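Local coordinates for protein PLP-Dependent L-Arginine Hydroxylase MppP (Streptomyces wadayamensis, PDB 6C9B) that acts as a pyridoxal phosphate-dependent oxidase on L-arginine, giving 4-hydroxy-2-ketoarginine and 2-ketoarginine as products, at residues 108-113 with 339-344; 140-145 with 172-177. All coordinates share one frame; numbering follows the deposited sequence.

Contact 1 (108-113 with 339-344)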
loop_
_atom_site.group_PDB
_atom_site.type_symbol
_atom_site.label_atom_id
_atom_site.label_comp_id
_atom_site.label_asym_id
_atom_site.label_seq_id
_atom_site.Cartn_x
_atom_site.Cartn_y
_atom_site.Cartn_z
ATOM N N VAL B 108 20.960 -12.059 -1.430
ATOM C CA VAL B 108 21.082 -10.620 -1.666
ATOM C C VAL B 108 22.117 -10.060 -0.709
ATOM O O VAL B 108 22.069 -10.349 0.489
ATOM C CB VAL B 108 19.727 -9.907 -1.458
ATOM C CG1 VAL B 108 19.820 -8.411 -1.630
ATOM C CG2 VAL B 108 18.688 -10.482 -2.387
ATOM N N ALA B 109 23.066 -9.282 -1.235
ATOM C CA ALA B 109 23.973 -8.519 -0.384
ATOM C C ALA B 109 23.276 -7.215 -0.025
ATOM O O ALA B 109 22.763 -6.519 -0.908
ATOM C CB ALA B 109 25.298 -8.273 -1.105
ATOM N N LEU B 110 23.189 -6.916 1.281
ATOM C CA LEU B 110 22.419 -5.794 1.780
ATOM C C LEU B 110 23.244 -4.969 2.756
ATOM O O LEU B 110 23.911 -5.524 3.638
ATOM C CB LEU B 110 21.147 -6.272 2.485
ATOM C CG LEU B 110 20.261 -5.225 3.129
ATOM C CD1 LEU B 110 19.704 -4.235 2.128
ATOM C CD2 LEU B 110 19.126 -5.910 3.807
ATOM N N VAL B 111 23.224 -3.649 2.574
ATOM C CA VAL B 111 23.967 -2.784 3.494
ATOM C C VAL B 111 23.453 -2.965 4.922
ATOM O O VAL B 111 22.259 -3.179 5.167
ATOM C CB VAL B 111 23.894 -1.315 3.041
ATOM C CG1 VAL B 111 22.450 -0.782 3.062
ATOM C CG2 VAL B 111 24.808 -0.458 3.901
ATOM N N HIS B 112 24.379 -2.915 5.876
ATOM C CA HIS B 112 24.086 -3.184 7.273
ATOM C C HIS B 112 24.820 -2.122 8.087
ATOM O O HIS B 112 26.031 -1.948 7.912
ATOM C CB HIS B 112 24.575 -4.591 7.634
ATOM C CG HIS B 112 24.316 -4.991 9.048
ATOM N ND1 HIS B 112 25.314 -5.051 10.005
ATOM C CD2 HIS B 112 23.179 -5.381 9.665
ATOM C CE1 HIS B 112 24.790 -5.447 11.152
ATOM N NE2 HIS B 112 23.500 -5.657 10.973
ATOM N N PRO B 113 24.137 -1.381 8.967
ATOM C CA PRO B 113 22.707 -1.388 9.255
ATOM C C PRO B 113 21.913 -0.730 8.152
ATOM O O PRO B 113 22.476 -0.025 7.299
ATOM C CB PRO B 113 22.621 -0.581 10.549
ATOM C CG PRO B 113 23.712 0.454 10.351
ATOM C CD PRO B 113 24.842 -0.317 9.712
ATOM N N PHE B 339 17.911 -1.873 13.477
ATOM C CA PHE B 339 18.566 -1.489 12.227
ATOM C C PHE B 339 19.739 -2.398 11.911
ATOM O O PHE B 339 20.138 -2.517 10.745
ATOM C CB PHE B 339 19.092 -0.059 12.305
ATOM C CG PHE B 339 18.025 0.987 12.437
ATOM C CD1 PHE B 339 17.340 1.454 11.332
ATOM C CD2 PHE B 339 17.753 1.540 13.676
ATOM C CE1 PHE B 339 16.367 2.430 11.460
ATOM C CE2 PHE B 339 16.783 2.518 13.810
ATOM C CZ PHE B 339 16.092 2.962 12.703
ATOM N N HIS B 340 20.308 -3.031 12.930
ATOM C CA HIS B 340 21.440 -3.937 12.738
ATOM C C HIS B 340 20.870 -5.340 12.582
ATOM O O HIS B 340 20.959 -6.210 13.456
ATOM C CB HIS B 340 22.414 -3.811 13.890
ATOM C CG HIS B 340 22.945 -2.425 14.032
ATOM N ND1 HIS B 340 24.152 -2.031 13.493
ATOM C CD2 HIS B 340 22.402 -1.322 14.599
ATOM C CE1 HIS B 340 24.349 -0.751 13.764
ATOM N NE2 HIS B 340 23.293 -0.295 14.415
ATOM N N TRP B 341 20.264 -5.518 11.405
ATOM C CA TRP B 341 19.395 -6.647 11.128
ATOM C C TRP B 341 20.161 -7.969 11.082
ATOM O O TRP B 341 19.549 -9.024 11.195
ATOM C CB TRP B 341 18.643 -6.391 9.810
ATOM C CG TRP B 341 19.551 -6.069 8.658
ATOM C CD1 TRP B 341 19.880 -4.824 8.181
ATOM C CD2 TRP B 341 20.274 -7.016 7.846
ATOM N NE1 TRP B 341 20.784 -4.937 7.125
ATOM C CE2 TRP B 341 21.023 -6.271 6.894
ATOM C CE3 TRP B 341 20.352 -8.410 7.829
ATOM C CZ2 TRP B 341 21.853 -6.885 5.943
ATOM C CZ3 TRP B 341 21.163 -9.022 6.867
ATOM C CH2 TRP B 341 21.910 -8.251 5.953
ATOM N N ALA B 342 21.483 -7.930 10.970
ATOM C CA ALA B 342 22.306 -9.136 11.024
ATOM C C ALA B 342 22.980 -9.353 12.375
ATOM O O ALA B 342 23.430 -10.469 12.655
ATOM C CB ALA B 342 23.378 -9.087 9.932
ATOM N N GLU B 343 23.077 -8.319 13.209
ATOM C CA GLU B 343 23.779 -8.402 14.482
ATOM C C GLU B 343 23.212 -7.321 15.393
ATOM O O GLU B 343 23.812 -6.251 15.537
ATOM C CB GLU B 343 25.285 -8.211 14.304
ATOM C CG GLU B 343 26.086 -8.620 15.533
ATOM C CD GLU B 343 26.135 -10.132 15.695
ATOM O OE1 GLU B 343 26.943 -10.788 15.000
ATOM O OE2 GLU B 343 25.329 -10.659 16.482
ATOM N N PRO B 344 22.052 -7.556 15.998
ATOM C CA PRO B 344 21.362 -6.448 16.682
ATOM C C PRO B 344 22.153 -5.862 17.830
ATOM O O PRO B 344 21.975 -4.678 18.148
ATOM C CB PRO B 344 20.051 -7.084 17.166
ATOM C CG PRO B 344 20.151 -8.556 16.851
ATOM C CD PRO B 344 21.158 -8.700 15.767
#
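The indole N-H of W341 is hydrogen-bonded to the backbone carbonyl of V111, with NE1 to O at 3.0 Å and an angle of 159° at the hydrogen. The oxygen lies in the plane of the indole. The donor is tilted somewhat from the carbonyl plane. L110 O also meets the rim of the indole, 3.4 Å from CZ2, but this is a contact with carbon. The D116 side chain, a magnesium ligand in another structure of this protein, is about 5 Å from that of W341.

The two faces of the indole have different partners. L110 covers one, its CD2 3.6 Å from W341 CE2. H112 stands on the other, edge-to-face, with H112 CD2 3.5 Å from W341 NE1 and the ring planes nearly perpendicular. W341 chi1 of 54° sets CG between the backbone N and the carbonyl carbon, and the indole folds back over the end of strand 107-112.

H112 CG is anti to its own N (chi1 -179°), which carries the imidazole out to the turn at 340-343. The methyl group of A342 lies over one imidazole face, in a CH-pi contact of 3.9 Å from CB to the ring centroid. An edge of H340 is directed at the face of the H112 ring in an offset edge-to-face pair. P113, which follows a cis peptide bond, puts CB over the middle of the H340 ring, 3.7 Å from the centroid. P113 CB also lies 3.2 Å from F339 O.

ND1 of H112 is hydrogen-bonded to E133. This bond and the packing round the ring should limit its rotation, and the carboxylate would tend to make H112 more basic.

Contact 2 (140-145 with 172-177)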
loop_
_atom_site.group_PDB
_atom_site.type_symbol
_atom_site.label_atom_id
_atom_site.label_comp_id
_atom_site.label_asym_id
_atom_site.label_seq_id
_atom_site.Cartn_x
_atom_site.Cartn_y
_atom_site.Cartn_z
ATOM N N ALA B 140 35.767 -0.046 -0.533
ATOM C CA ALA B 140 36.489 -0.991 -1.372
ATOM C C ALA B 140 35.529 -1.654 -2.341
ATOM O O ALA B 140 34.330 -1.718 -2.092
ATOM C CB ALA B 140 37.184 -2.055 -0.528
ATOM N N ASP B 141 36.079 -2.157 -3.447
ATOM C CA ASP B 141 35.276 -2.982 -4.333
ATOM C C ASP B 141 34.716 -4.166 -3.552
ATOM O O ASP B 141 35.359 -4.694 -2.643
ATOM C CB ASP B 141 36.114 -3.517 -5.491
ATOM C CG ASP B 141 36.524 -2.469 -6.484
ATOM O OD1 ASP B 141 36.253 -1.277 -6.288
ATOM O OD2 ASP B 141 37.143 -2.865 -7.503
ATOM N N LEU B 142 33.526 -4.622 -3.927
ATOM C CA LEU B 142 33.055 -5.904 -3.422
ATOM C C LEU B 142 33.868 -7.049 -4.012
ATOM O O LEU B 142 34.385 -6.980 -5.138
ATOM C CB LEU B 142 31.573 -6.108 -3.743
ATOM C CG LEU B 142 30.657 -5.017 -3.202
ATOM C CD1 LEU B 142 29.185 -5.306 -3.579
ATOM C CD2 LEU B 142 30.815 -4.862 -1.691
ATOM N N SER B 143 34.007 -8.117 -3.230
ATOM C CA SER B 143 34.853 -9.220 -3.653
ATOM C C SER B 143 34.165 -10.013 -4.761
ATOM O O SER B 143 32.939 -10.038 -4.878
ATOM C CB SER B 143 35.185 -10.125 -2.463
ATOM O OG SER B 143 34.074 -10.925 -2.111
ATOM N N ALA B 144 34.974 -10.652 -5.606
ATOM C CA ALA B 144 34.395 -11.488 -6.646
ATOM C C ALA B 144 33.661 -12.667 -6.035
ATOM O O ALA B 144 32.670 -13.154 -6.591
ATOM C CB ALA B 144 35.500 -11.962 -7.598
ATOM N N GLU B 145 34.143 -13.139 -4.882
ATOM C CA GLU B 145 33.486 -14.237 -4.189
ATOM C C GLU B 145 32.088 -13.832 -3.759
ATOM O O GLU B 145 31.127 -14.592 -3.927
ATOM C CB GLU B 145 34.325 -14.656 -2.982
ATOM C CG GLU B 145 33.526 -15.329 -1.871
ATOM C CD GLU B 145 34.379 -16.192 -0.967
ATOM O OE1 GLU B 145 35.410 -16.714 -1.439
ATOM O OE2 GLU B 145 34.014 -16.350 0.219
ATOM N N ARG B 172 29.477 4.292 -9.332
ATOM C CA ARG B 172 29.945 3.910 -10.663
ATOM C C ARG B 172 30.678 2.583 -10.609
ATOM O O ARG B 172 30.412 1.677 -11.410
ATOM C CB ARG B 172 30.851 5.010 -11.244
ATOM C CG ARG B 172 31.470 4.634 -12.589
ATOM C CD ARG B 172 32.276 5.804 -13.171
ATOM N NE ARG B 172 31.404 6.962 -13.364
ATOM C CZ ARG B 172 31.441 8.092 -12.656
ATOM N NH1 ARG B 172 30.564 9.051 -12.931
ATOM N NH2 ARG B 172 32.347 8.286 -11.698
ATOM N N ARG B 173 31.602 2.440 -9.656
ATOM C CA ARG B 173 32.359 1.197 -9.563
ATOM C C ARG B 173 31.455 0.017 -9.215
ATOM O O ARG B 173 31.602 -1.079 -9.774
ATOM C CB ARG B 173 33.477 1.333 -8.533
ATOM C CG ARG B 173 34.338 0.086 -8.422
ATOM C CD ARG B 173 35.126 -0.179 -9.728
ATOM N NE ARG B 173 35.582 -1.564 -9.816
ATOM C CZ ARG B 173 35.627 -2.292 -10.933
ATOM N NH1 ARG B 173 35.230 -1.794 -12.105
ATOM N NH2 ARG B 173 36.064 -3.544 -10.868
ATOM N N LEU B 174 30.514 0.216 -8.299
ATOM C CA LEU B 174 29.603 -0.864 -7.926
ATOM C C LEU B 174 28.736 -1.283 -9.113
ATOM O O LEU B 174 28.507 -2.473 -9.343
ATOM C CB LEU B 174 28.743 -0.390 -6.756
ATOM C CG LEU B 174 27.811 -1.388 -6.093
ATOM C CD1 LEU B 174 28.573 -2.578 -5.534
ATOM C CD2 LEU B 174 27.078 -0.681 -4.954
ATOM N N ALA B 175 28.223 -0.312 -9.868
ATOM C CA ALA B 175 27.429 -0.652 -11.042
ATOM C C ALA B 175 28.274 -1.369 -12.098
ATOM O O ALA B 175 27.794 -2.296 -12.762
ATOM C CB ALA B 175 26.786 0.603 -11.623
ATOM N N GLU B 176 29.533 -0.955 -12.277
ATOM C CA GLU B 176 30.414 -1.685 -13.183
ATOM C C GLU B 176 30.629 -3.121 -12.714
ATOM O O GLU B 176 30.607 -4.043 -13.531
ATOM C CB GLU B 176 31.751 -0.970 -13.320
ATOM C CG GLU B 176 31.658 0.372 -14.023
ATOM C CD GLU B 176 32.967 1.135 -13.984
ATOM O OE1 GLU B 176 33.945 0.650 -13.375
ATOM O OE2 GLU B 176 33.019 2.240 -14.548
ATOM N N GLN B 177 30.864 -3.321 -11.404
ATOM C CA GLN B 177 31.030 -4.666 -10.857
ATOM C C GLN B 177 29.781 -5.513 -11.077
ATOM O O GLN B 177 29.890 -6.682 -11.482
ATOM C CB GLN B 177 31.366 -4.621 -9.367
ATOM C CG GLN B 177 32.700 -3.978 -8.989
ATOM C CD GLN B 177 33.100 -4.392 -7.619
ATOM O OE1 GLN B 177 32.681 -3.777 -6.601
ATOM N NE2 GLN B 177 33.853 -5.490 -7.551
#
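This contact joins the connection between helices 134-139 and 144-149 to helix 168-181, in the large PLP-binding domain of an aminotransferase-like fold. The Q177 amide pairs with both backbone polar groups of L142. Its NE2 donates to L142 O at 2.9 Å, with an angle of 165° at the hydrogen. Its OE1 accepts L142 N, also at 2.9 Å, but this bond is more bent (140°). L142 N lies in the carbonyl plane of the amide, on a lone pair. The two bonds fix the amide flip.

On the side of the sheet the leucines touch. L142 CD1 and L174 CD1 are 3.4 Å apart, tighter than usual for methyl groups. L142 also packs on V153 and L174 on V155, both of strand 152-156.

On the outer side, R173 NE forms a salt bridge with D141 OD2 at 3.1 Å. The oxygen is near the guanidinium plane, while NE comes from well above the carboxylate plane. R173 CG, anti to the backbone N, is placed 3.2 Å from D141 OD1. The bend at chi2 (66°) then turns CD and the guanidinium so that NE meets OD2. R173 NH1 reaches E176 OE1 at 3.0 Å, on the anti lone pair. D141 OD1 has a second charged partner in R170.

D141 thus lies between two arginines and R173 between two acids, so the charges are largely balanced and D141 probably stays ionised.

How the contacts relate
The first of the four segments from the N terminus lies on strand 107-112 of the seven-stranded sheet. Helix 116-124, strand 128-133 and helix 134-139 lead to 140-145. Contact 2 closes a short loop of 26 residues, which holds the rest of helix 144-149 and strand 152-156, when helix 168-181 comes back. Strands 184-188, 212-218 and 231-235, helix 256-291 and strands 309-314 and 331-335 follow before 339-344 closes contact 1 across 225 residues. Contact 2 is therefore nested inside contact 1. Their centres are about 19 Å apart. Contact 2 ties the loop before helix 144-149 to helix 168-181; contact 1 ties the seven-stranded sheet to the loop between strands 331-335 and 350-354 of the five-stranded sheet.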